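Local coordinates for protein putative dimetal phosphatase (Danio rerio, PDB 2NXF) that probably hydrolyses ADP-ribose and CDP-alcohols such as CDP-choline, using a pair of metal ions held in a calcineurin-like phosphoesterase fold, at residues A211-S216 and V223-H228; C54-G59 and F142-L147; V14-I19 and D77-E82. All coordinates share one frame; numbering follows the deposited sequence.

Overall arrangement
From the N terminus, the chain enters contact 3 at 14-19, in the loop after strand 6-11, and contact 2 at 54-59. Contact 3 then closes when helix 72-84 returns to the loop with 77-82; contact 2 closes later, when 142-147 comes up against 54-59. The loops of these two contacts therefore cross. Contact 1 follows in series, a short local closure between helix 203-219 and strand 222-227. Contact 2 joins the two facing sheets, contact 1 sets a helix on one of them, and contact 3 ties a metal-site loop to a helix. Contacts 1 and 2 touch, whereas contacts 1 and 3, centred about 29 Å apart, share the zinc-bound water.

Contact 1: residues A211-S216 and V223-H228; sequences AVLTLS and VLIFSH. With ZN (zinc ion), chain C.
V223 and L213 carry most of the buried surface here, in an alpha/beta layer where helix 203-219 lies against the strand that directly follows it, 222-227. The helix lies in the connection between strands 142-146 and 222-227, parallel neighbours in one sheet of the calcineurin-like phosphoesterase fold. The two short segments run nearly antiparallel, at 162°, with a closest axis approach of 10.6 Å, and no hydrogen bond joins them: the contact is van der Waals packing, mostly between apolar groups.

V223 divides its two methyls between two helix residues. V223 CG1 meets L213 CD2 at 3.7 Å, the leucine branch crossing the valine at a slant. CG2, placed beside the backbone N with V223 chi1 at -174°, is pressed against S216, where its 3.4 Å distance to S216 CB is tighter than usual carbon contact. The hydroxyl of S216 is not left to this methyl, since OG also hydrogen-bonds to E221 OE1 in the turn between the segments. L213 reaches onward along the strand, and the same CD2 comes within 4.3 Å of I225 CD1. V223 and I225, two apart, thus present the same strand face to the helix, while L224 between them points away and packs on F8 and F144 in the interior between the sheets.

Beyond the packed end, the chain delivers H228 to the metal centre. H228 NE2 binds one zinc ion at 2.2 Å, completing a site with D60, N96 and H265, and a water 2.1 Å from that zinc is also bound to the second zinc ion. The other ring nitrogen, H228 ND1, helps fix the imidazole's rotation by hydrogen-bonding to L58 O.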
loop_
_atom_site.group_PDB
_atom_site.type_symbol
_atom_site.label_atom_id
_atom_site.label_comp_id
_atom_site.label_asym_id
_atom_site.label_seq_id
_atom_site.Cartn_x
_atom_site.Cartn_y
_atom_site.Cartn_z
ATOM N N ALA A 211 -0.968 16.359 -11.558
ATOM C CA ALA A 211 -2.136 17.210 -11.864
ATOM C C ALA A 211 -3.087 17.303 -10.679
ATOM O O ALA A 211 -3.550 18.397 -10.334
ATOM C CB ALA A 211 -2.876 16.676 -13.094
ATOM N N VAL A 212 -3.381 16.154 -10.069
ATOM C CA VAL A 212 -4.233 16.104 -8.859
ATOM C C VAL A 212 -3.648 17.040 -7.796
ATOM O O VAL A 212 -4.354 17.867 -7.205
ATOM C CB VAL A 212 -4.379 14.652 -8.335
ATOM C CG1 VAL A 212 -5.118 14.618 -6.990
ATOM C CG2 VAL A 212 -5.162 13.818 -9.365
ATOM N N LEU A 213 -2.335 16.942 -7.586
ATOM C CA LEU A 213 -1.693 17.765 -6.555
ATOM C C LEU A 213 -1.669 19.260 -6.850
ATOM O O LEU A 213 -1.793 20.078 -5.937
ATOM C CB LEU A 213 -0.280 17.239 -6.267
ATOM C CG LEU A 213 -0.248 15.805 -5.701
ATOM C CD1 LEU A 213 1.200 15.361 -5.482
ATOM C CD2 LEU A 213 -1.084 15.613 -4.400
ATOM N N THR A 214 -1.516 19.631 -8.124
ATOM C CA THR A 214 -1.592 21.027 -8.546
ATOM C C THR A 214 -2.973 21.600 -8.195
ATOM O O THR A 214 -3.085 22.684 -7.625
ATOM C CB THR A 214 -1.314 21.159 -10.054
ATOM O OG1 THR A 214 0.055 20.805 -10.324
ATOM C CG2 THR A 214 -1.599 22.584 -10.557
ATOM N N LEU A 215 -4.017 20.841 -8.501
ATOM C CA LEU A 215 -5.361 21.304 -8.216
ATOM C C LEU A 215 -5.579 21.385 -6.703
ATOM O O LEU A 215 -6.121 22.378 -6.219
ATOM C CB LEU A 215 -6.397 20.435 -8.915
ATOM C CG LEU A 215 -6.370 20.481 -10.467
ATOM C CD1 LEU A 215 -7.707 19.938 -10.911
ATOM C CD2 LEU A 215 -6.166 21.872 -11.055
ATOM N N SER A 216 -5.102 20.379 -5.968
ATOM C CA SER A 216 -5.165 20.414 -4.498
ATOM C C SER A 216 -4.438 21.609 -3.890
ATOM O O SER A 216 -4.955 22.235 -2.958
ATOM C CB SER A 216 -4.648 19.109 -3.928
ATOM O OG SER A 216 -5.615 18.094 -4.159
ATOM N N VAL A 223 -3.598 16.511 1.140
ATOM C CA VAL A 223 -3.699 15.267 0.372
ATOM C C VAL A 223 -2.965 14.113 1.047
ATOM O O VAL A 223 -1.794 14.242 1.419
ATOM C CB VAL A 223 -3.146 15.430 -1.058
ATOM C CG1 VAL A 223 -3.404 14.151 -1.886
ATOM C CG2 VAL A 223 -3.800 16.641 -1.736
ATOM N N LEU A 224 -3.664 12.992 1.188
ATOM C CA LEU A 224 -3.077 11.782 1.713
ATOM C C LEU A 224 -2.966 10.812 0.546
ATOM O O LEU A 224 -3.963 10.542 -0.139
ATOM C CB LEU A 224 -3.976 11.156 2.784
ATOM C CG LEU A 224 -4.192 11.978 4.073
ATOM C CD1 LEU A 224 -5.294 13.061 3.915
ATOM C CD2 LEU A 224 -4.596 11.015 5.172
ATOM N N ILE A 225 -1.776 10.237 0.379
ATOM C CA ILE A 225 -1.473 9.375 -0.762
ATOM C C ILE A 225 -1.147 7.993 -0.245
ATOM O O ILE A 225 -0.392 7.864 0.732
ATOM C CB ILE A 225 -0.295 9.957 -1.557
ATOM C CG1 ILE A 225 -0.653 11.381 -2.030
ATOM C CG2 ILE A 225 0.060 9.074 -2.784
ATOM C CD1 ILE A 225 0.545 12.132 -2.556
ATOM N N PHE A 226 -1.717 6.975 -0.887
ATOM C CA PHE A 226 -1.596 5.595 -0.417
ATOM C C PHE A 226 -1.016 4.762 -1.544
ATOM O O PHE A 226 -1.445 4.892 -2.697
ATOM C CB PHE A 226 -2.971 5.033 -0.047
ATOM C CG PHE A 226 -3.659 5.792 1.057
ATOM C CD1 PHE A 226 -3.499 5.425 2.381
ATOM C CD2 PHE A 226 -4.463 6.910 0.758
ATOM C CE1 PHE A 226 -4.149 6.139 3.401
ATOM C CE2 PHE A 226 -5.100 7.621 1.783
ATOM C CZ PHE A 226 -4.943 7.234 3.095
ATOM N N SER A 227 -0.041 3.920 -1.220
ATOM C CA SER A 227 0.637 3.101 -2.234
ATOM C C SER A 227 1.062 1.798 -1.566
ATOM O O SER A 227 1.418 1.819 -0.395
ATOM C CB SER A 227 1.869 3.870 -2.720
ATOM O OG SER A 227 2.774 3.043 -3.456
ATOM N N HIS A 228 1.076 0.664 -2.280
ATOM C CA HIS A 228 1.576 -0.520 -1.572
ATOM C C HIS A 228 3.053 -0.285 -1.224
ATOM O O HIS A 228 3.506 -0.645 -0.125
ATOM C CB HIS A 228 1.469 -1.798 -2.404
ATOM C CG HIS A 228 1.870 -3.011 -1.643
ATOM N ND1 HIS A 228 1.219 -3.407 -0.490
ATOM C CD2 HIS A 228 2.875 -3.895 -1.842
ATOM C CE1 HIS A 228 1.798 -4.506 -0.026
ATOM N NE2 HIS A 228 2.805 -4.819 -0.825
HETATM ZN ZN ZN C . 4.162 -6.543 -0.556
HETATM O O HOH W 1 4.987 -6.846 1.406
#

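Contact 2: residues C54-G59 and F142-L147; sequences CVVQLG and FRFVLL
F144 reaches from strand 142-146 to C54 and V56 of strand 54-57, bridging the interior of the two-sheet alpha/beta sandwich of the calcineurin-like phosphoesterase fold. The strands belong to different sheets, and no hydrogen bond passes between the two segments.

Along the phenylalanine, CB and CG still lie too far back to touch strand 54-57. With CG anti to the carbonyl carbon (chi1 -80°), the ring is carried into the interior between the sheets. On its near side F144 CD2 stands 4.3 Å from V56 CG2, and the next atom, F144 CE2, makes the contact proper: 4.0 Å to V56 CG2 and 4.2 Å to C54 SG. F144 CZ, at the tip, is already about 5.0 Å from both V56 CG2 and C54 SG. The sulfur, C54 SG, lies 5.5 Å from the F144 ring centroid and 68° off the ring normal, an oblique Cys sulfur-aromatic contact. Other rings surround the same phenyl: F8 meets it edge-to-face, and F136 and F226 also pack on it.

V56 and C54, alternate residues of one strand, both point inward, whereas V55 between them points away. Further along, where strand 54-57 gives way to a turn, Q57 folds back on the chain, its NE2 hydrogen-bonded to H92 ND1 and its OE1 accepting G59 N at 2.8 Å from above the carbonyl plane.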
loop_
_atom_site.group_PDB
_atom_site.type_symbol
_atom_site.label_atom_id
_atom_site.label_comp_id
_atom_site.label_asym_id
_atom_site.label_seq_id
_atom_site.Cartn_x
_atom_site.Cartn_y
_atom_site.Cartn_z
ATOM N N CYS A 54 -14.336 5.305 7.122
ATOM C CA CYS A 54 -13.881 4.335 6.114
ATOM C C CYS A 54 -12.629 3.631 6.624
ATOM O O CYS A 54 -12.139 3.937 7.707
ATOM C CB CYS A 54 -13.622 4.989 4.746
ATOM S SG CYS A 54 -12.120 5.992 4.626
ATOM N N VAL A 55 -12.158 2.657 5.856
ATOM C CA VAL A 55 -10.919 1.966 6.154
ATOM C C VAL A 55 -10.104 2.004 4.864
ATOM O O VAL A 55 -10.671 1.896 3.778
ATOM C CB VAL A 55 -11.177 0.494 6.592
ATOM C CG1 VAL A 55 -9.868 -0.280 6.762
ATOM C CG2 VAL A 55 -12.031 0.457 7.908
ATOM N N VAL A 56 -8.795 2.180 4.986
ATOM C CA VAL A 56 -7.879 1.982 3.856
ATOM C C VAL A 56 -6.934 0.845 4.209
ATOM O O VAL A 56 -6.273 0.875 5.258
ATOM C CB VAL A 56 -7.062 3.249 3.525
ATOM C CG1 VAL A 56 -6.238 3.016 2.253
ATOM C CG2 VAL A 56 -7.975 4.475 3.345
ATOM N N GLN A 57 -6.896 -0.180 3.365
ATOM C CA GLN A 57 -5.936 -1.267 3.617
ATOM C C GLN A 57 -4.922 -1.269 2.485
ATOM O O GLN A 57 -5.286 -1.140 1.306
ATOM C CB GLN A 57 -6.600 -2.625 3.862
ATOM C CG GLN A 57 -7.339 -3.233 2.679
ATOM C CD GLN A 57 -6.436 -4.055 1.742
ATOM O OE1 GLN A 57 -5.255 -4.306 2.012
ATOM N NE2 GLN A 57 -7.023 -4.495 0.635
ATOM N N LEU A 58 -3.658 -1.416 2.871
ATOM C CA LEU A 58 -2.524 -1.073 2.032
ATOM C C LEU A 58 -2.011 -2.223 1.143
ATOM O O LEU A 58 -0.946 -2.103 0.518
ATOM C CB LEU A 58 -1.389 -0.519 2.915
ATOM C CG LEU A 58 -1.431 0.990 3.276
ATOM C CD1 LEU A 58 -1.274 1.852 2.006
ATOM C CD2 LEU A 58 -2.696 1.337 3.982
ATOM N N GLY A 59 -2.779 -3.309 1.044
ATOM C CA GLY A 59 -2.460 -4.356 0.062
ATOM C C GLY A 59 -1.858 -5.585 0.710
ATOM O O GLY A 59 -1.626 -5.610 1.934
ATOM N N PHE A 142 -9.948 17.882 2.234
ATOM C CA PHE A 142 -9.079 16.688 2.216
ATOM C C PHE A 142 -9.272 15.872 0.970
ATOM O O PHE A 142 -10.383 15.825 0.406
ATOM C CB PHE A 142 -9.314 15.807 3.450
ATOM C CG PHE A 142 -8.895 16.467 4.721
ATOM C CD1 PHE A 142 -7.565 16.428 5.116
ATOM C CD2 PHE A 142 -9.816 17.169 5.505
ATOM C CE1 PHE A 142 -7.152 17.078 6.279
ATOM C CE2 PHE A 142 -9.413 17.811 6.684
ATOM C CZ PHE A 142 -8.082 17.763 7.062
ATOM N N ARG A 143 -8.188 15.242 0.526
ATOM C CA ARG A 143 -8.254 14.424 -0.680
ATOM C C ARG A 143 -7.428 13.172 -0.454
ATOM O O ARG A 143 -6.351 13.261 0.124
ATOM C CB ARG A 143 -7.763 15.197 -1.903
ATOM C CG ARG A 143 -8.060 14.403 -3.210
ATOM C CD ARG A 143 -8.122 15.291 -4.404
ATOM N NE ARG A 143 -9.128 16.326 -4.222
ATOM C CZ ARG A 143 -10.400 16.219 -4.601
ATOM N NH1 ARG A 143 -10.842 15.119 -5.216
ATOM N NH2 ARG A 143 -11.224 17.216 -4.374
ATOM N N PHE A 144 -7.970 12.018 -0.857
ATOM C CA PHE A 144 -7.247 10.734 -0.818
ATOM C C PHE A 144 -6.873 10.351 -2.230
ATOM O O PHE A 144 -7.686 10.489 -3.155
ATOM C CB PHE A 144 -8.147 9.607 -0.275
ATOM C CG PHE A 144 -8.286 9.572 1.233
ATOM C CD1 PHE A 144 -7.972 10.667 2.020
ATOM C CD2 PHE A 144 -8.777 8.422 1.857
ATOM C CE1 PHE A 144 -8.126 10.598 3.438
ATOM C CE2 PHE A 144 -8.925 8.357 3.250
ATOM C CZ PHE A 144 -8.596 9.432 4.028
ATOM N N VAL A 145 -5.662 9.820 -2.393
ATOM C CA VAL A 145 -5.198 9.349 -3.693
ATOM C C VAL A 145 -4.651 7.946 -3.459
ATOM O O VAL A 145 -3.799 7.753 -2.580
ATOM C CB VAL A 145 -4.069 10.250 -4.264
ATOM C CG1 VAL A 145 -3.575 9.714 -5.621
ATOM C CG2 VAL A 145 -4.542 11.720 -4.407
ATOM N N LEU A 146 -5.143 6.965 -4.212
ATOM C CA LEU A 146 -4.619 5.605 -4.132
ATOM C C LEU A 146 -3.855 5.359 -5.414
ATOM O O LEU A 146 -4.410 5.577 -6.508
ATOM C CB LEU A 146 -5.752 4.564 -4.034
ATOM C CG LEU A 146 -6.191 4.150 -2.620
ATOM C CD1 LEU A 146 -6.980 5.291 -2.000
ATOM C CD2 LEU A 146 -7.027 2.848 -2.667
ATOM N N LEU A 147 -2.602 4.924 -5.266
ATOM C CA LEU A 147 -1.719 4.692 -6.409
ATOM C C LEU A 147 -1.529 3.212 -6.682
ATOM O O LEU A 147 -1.759 2.365 -5.788
ATOM C CB LEU A 147 -0.345 5.322 -6.143
ATOM C CG LEU A 147 -0.290 6.835 -5.881
ATOM C CD1 LEU A 147 1.163 7.266 -5.683
ATOM C CD2 LEU A 147 -0.966 7.592 -7.029
#

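Contact 3: residues V14-I19 and D77-E82; sequences VQYADI and DTVMAE. With ZN (zinc ion), chain B; PO4 (phosphate ion), chain F.
T78 grips Y16 in two ways at once: its methyl lies over a face of the phenol ring, and its hydroxyl shares a water with the phenol oxygen. Y16 CG is anti to the backbone N (chi1 172°), which extends the ring toward helix 72-84 and T78. T78 CG2 sits 4.1 Å from the Y16 ring centroid and 27° off the ring normal, which meets the geometry of a CH-pi contact, and the side chains cross at about a right angle. The water lies in the ring plane, at the edge, 3.0 Å from Y16 OH and 2.7 Å from T78 OG1. That threonine oxygen also hydrogen-bonds to R74 O, one turn earlier in helix 72-84.

Nearer the backbone, V79 CG1 packs obliquely against the base of the tyrosine, 3.5 Å from Y16 CB, and the same methyl reaches V14 CG1 at 4.4 Å. V14 and Y16 therefore both face the helix, while Q15, between them, points away. This helix lies in the beta-alpha-beta connection between parallel strands 54-57 and 89-92, and the contact fastens it to the loop after strand 6-11.

Q15, turned from the helix, reaches the dinuclear centre: Q15 OE1 binds one zinc ion at 2.0 Å, alongside D13, D60 and H267, and Q15 NE2 makes a weak hydrogen bond, 2.9 Å long, to O3 of a phosphate that is probably from the crystallisation liquor. Because NE2 also hydrogen-bonds to D63 OD1, both ends of the carboxamide are held. The chemistry thus implies a division of labour: apolar contacts of V14 and Y16, with the water bridge from Y16, hold the loop on the helix, while the Q15 carboxamide serves the metal.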
loop_
_atom_site.group_PDB
_atom_site.type_symbol
_atom_site.label_atom_id
_atom_site.label_comp_id
_atom_site.label_asym_id
_atom_site.label_seq_id
_atom_site.Cartn_x
_atom_site.Cartn_y
_atom_site.Cartn_z
ATOM N N VAL A 14 -2.081 -7.903 5.619
ATOM C CA VAL A 14 -2.781 -8.979 6.354
ATOM C C VAL A 14 -2.225 -10.342 5.877
ATOM O O VAL A 14 -1.813 -11.186 6.680
ATOM C CB VAL A 14 -4.315 -8.886 6.161
ATOM C CG1 VAL A 14 -5.030 -10.083 6.830
ATOM C CG2 VAL A 14 -4.865 -7.555 6.711
ATOM N N GLN A 15 -2.196 -10.530 4.555
ATOM C CA GLN A 15 -1.576 -11.711 3.930
ATOM C C GLN A 15 -2.107 -13.029 4.485
ATOM O O GLN A 15 -1.350 -13.963 4.736
ATOM C CB GLN A 15 -0.032 -11.647 3.985
ATOM C CG GLN A 15 0.512 -11.157 2.660
ATOM C CD GLN A 15 1.945 -10.696 2.709
ATOM O OE1 GLN A 15 2.220 -9.497 2.873
ATOM N NE2 GLN A 15 2.866 -11.633 2.555
ATOM N N TYR A 16 -3.423 -13.071 4.672
ATOM C CA TYR A 16 -4.093 -14.262 5.211
ATOM C C TYR A 16 -3.888 -15.478 4.310
ATOM O O TYR A 16 -3.871 -15.349 3.089
ATOM C CB TYR A 16 -5.605 -13.999 5.374
ATOM C CG TYR A 16 -6.341 -15.258 5.728
ATOM C CD1 TYR A 16 -6.216 -15.817 7.004
ATOM C CD2 TYR A 16 -7.110 -15.934 4.780
ATOM C CE1 TYR A 16 -6.879 -16.994 7.338
ATOM C CE2 TYR A 16 -7.759 -17.117 5.100
ATOM C CZ TYR A 16 -7.636 -17.643 6.382
ATOM O OH TYR A 16 -8.260 -18.824 6.725
ATOM N N ALA A 17 -3.713 -16.638 4.927
ATOM C CA ALA A 17 -3.808 -17.938 4.242
ATOM C C ALA A 17 -4.121 -18.993 5.276
ATOM O O ALA A 17 -3.678 -18.896 6.425
ATOM C CB ALA A 17 -2.499 -18.263 3.500
ATOM N N ASP A 18 -4.872 -20.016 4.871
ATOM C CA ASP A 18 -5.238 -21.102 5.776
ATOM C C ASP A 18 -4.145 -22.173 5.751
ATOM O O ASP A 18 -4.359 -23.312 5.296
ATOM C CB ASP A 18 -6.606 -21.692 5.386
ATOM C CG ASP A 18 -7.128 -22.694 6.405
ATOM O OD1 ASP A 18 -6.596 -22.770 7.544
ATOM O OD2 ASP A 18 -8.063 -23.455 6.051
ATOM N N ILE A 19 -2.963 -21.793 6.243
ATOM C CA ILE A 19 -1.785 -22.665 6.218
ATOM C C ILE A 19 -0.991 -22.464 7.509
ATOM O O ILE A 19 -1.187 -21.472 8.215
ATOM C CB ILE A 19 -0.857 -22.368 5.009
ATOM C CG1 ILE A 19 -0.293 -20.936 5.070
ATOM C CG2 ILE A 19 -1.570 -22.602 3.676
ATOM C CD1 ILE A 19 0.456 -20.472 3.800
ATOM N N ASP A 77 -12.451 -14.489 0.229
ATOM C CA ASP A 77 -13.788 -14.492 0.851
ATOM C C ASP A 77 -13.656 -14.319 2.358
ATOM O O ASP A 77 -14.432 -13.594 2.987
ATOM C CB ASP A 77 -14.518 -15.800 0.556
ATOM C CG ASP A 77 -15.115 -15.855 -0.850
ATOM O OD1 ASP A 77 -15.133 -14.829 -1.567
ATOM O OD2 ASP A 77 -15.581 -16.951 -1.234
ATOM N N THR A 78 -12.671 -14.998 2.931
ATOM C CA THR A 78 -12.453 -14.975 4.366
ATOM C C THR A 78 -12.163 -13.565 4.874
ATOM O O THR A 78 -12.796 -13.106 5.833
ATOM C CB THR A 78 -11.341 -15.965 4.782
ATOM O OG1 THR A 78 -11.818 -17.299 4.540
ATOM C CG2 THR A 78 -11.020 -15.816 6.284
ATOM N N VAL A 79 -11.223 -12.883 4.227
ATOM C CA VAL A 79 -10.852 -11.544 4.664
ATOM C C VAL A 79 -11.930 -10.516 4.350
ATOM O O VAL A 79 -12.119 -9.565 5.122
ATOM C CB VAL A 79 -9.464 -11.075 4.115
ATOM C CG1 VAL A 79 -8.346 -11.983 4.647
ATOM C CG2 VAL A 79 -9.444 -11.000 2.592
HETATM N N MSE A 80 -12.644 -10.704 3.235
HETATM C CA MSE A 80 -13.749 -9.798 2.882
HETATM C C MSE A 80 -14.873 -9.900 3.908
HETATM O O MSE A 80 -15.470 -8.882 4.273
HETATM C CB MSE A 80 -14.289 -10.051 1.460
HETATM C CG MSE A 80 -13.317 -9.675 0.326
HETATM SE SE MSE A 80 -12.616 -7.811 0.388
HETATM C CE MSE A 80 -14.162 -6.904 0.784
ATOM N N ALA A 81 -15.150 -11.119 4.390
ATOM C CA ALA A 81 -16.166 -11.318 5.421
ATOM C C ALA A 81 -15.811 -10.578 6.711
ATOM O O ALA A 81 -16.701 -10.027 7.371
ATOM C CB ALA A 81 -16.380 -12.796 5.689
ATOM N N GLU A 82 -14.528 -10.567 7.080
ATOM C CA GLU A 82 -14.098 -9.814 8.271
ATOM C C GLU A 82 -14.259 -8.317 8.064
ATOM O O GLU A 82 -14.756 -7.624 8.947
ATOM C CB GLU A 82 -12.653 -10.133 8.678
ATOM C CG GLU A 82 -12.414 -11.623 9.005
ATOM C CD GLU A 82 -13.196 -12.115 10.206
ATOM O OE1 GLU A 82 -13.604 -11.291 11.057
ATOM O OE2 GLU A 82 -13.414 -13.349 10.296
HETATM ZN ZN ZN B . 3.458 -8.037 2.322
HETATM P P PO4 F . 5.992 -9.502 0.740
HETATM O O1 PO4 F . 7.198 -8.953 1.471
HETATM O O2 PO4 F . 6.287 -10.916 0.280
HETATM O O3 PO4 F . 4.789 -9.644 1.654
HETATM O O4 PO4 F . 5.608 -8.614 -0.404
HETATM O O HOH W 2 -10.179 -19.454 4.471
HETATM O O HOH W 1 4.987 -6.846 1.406
#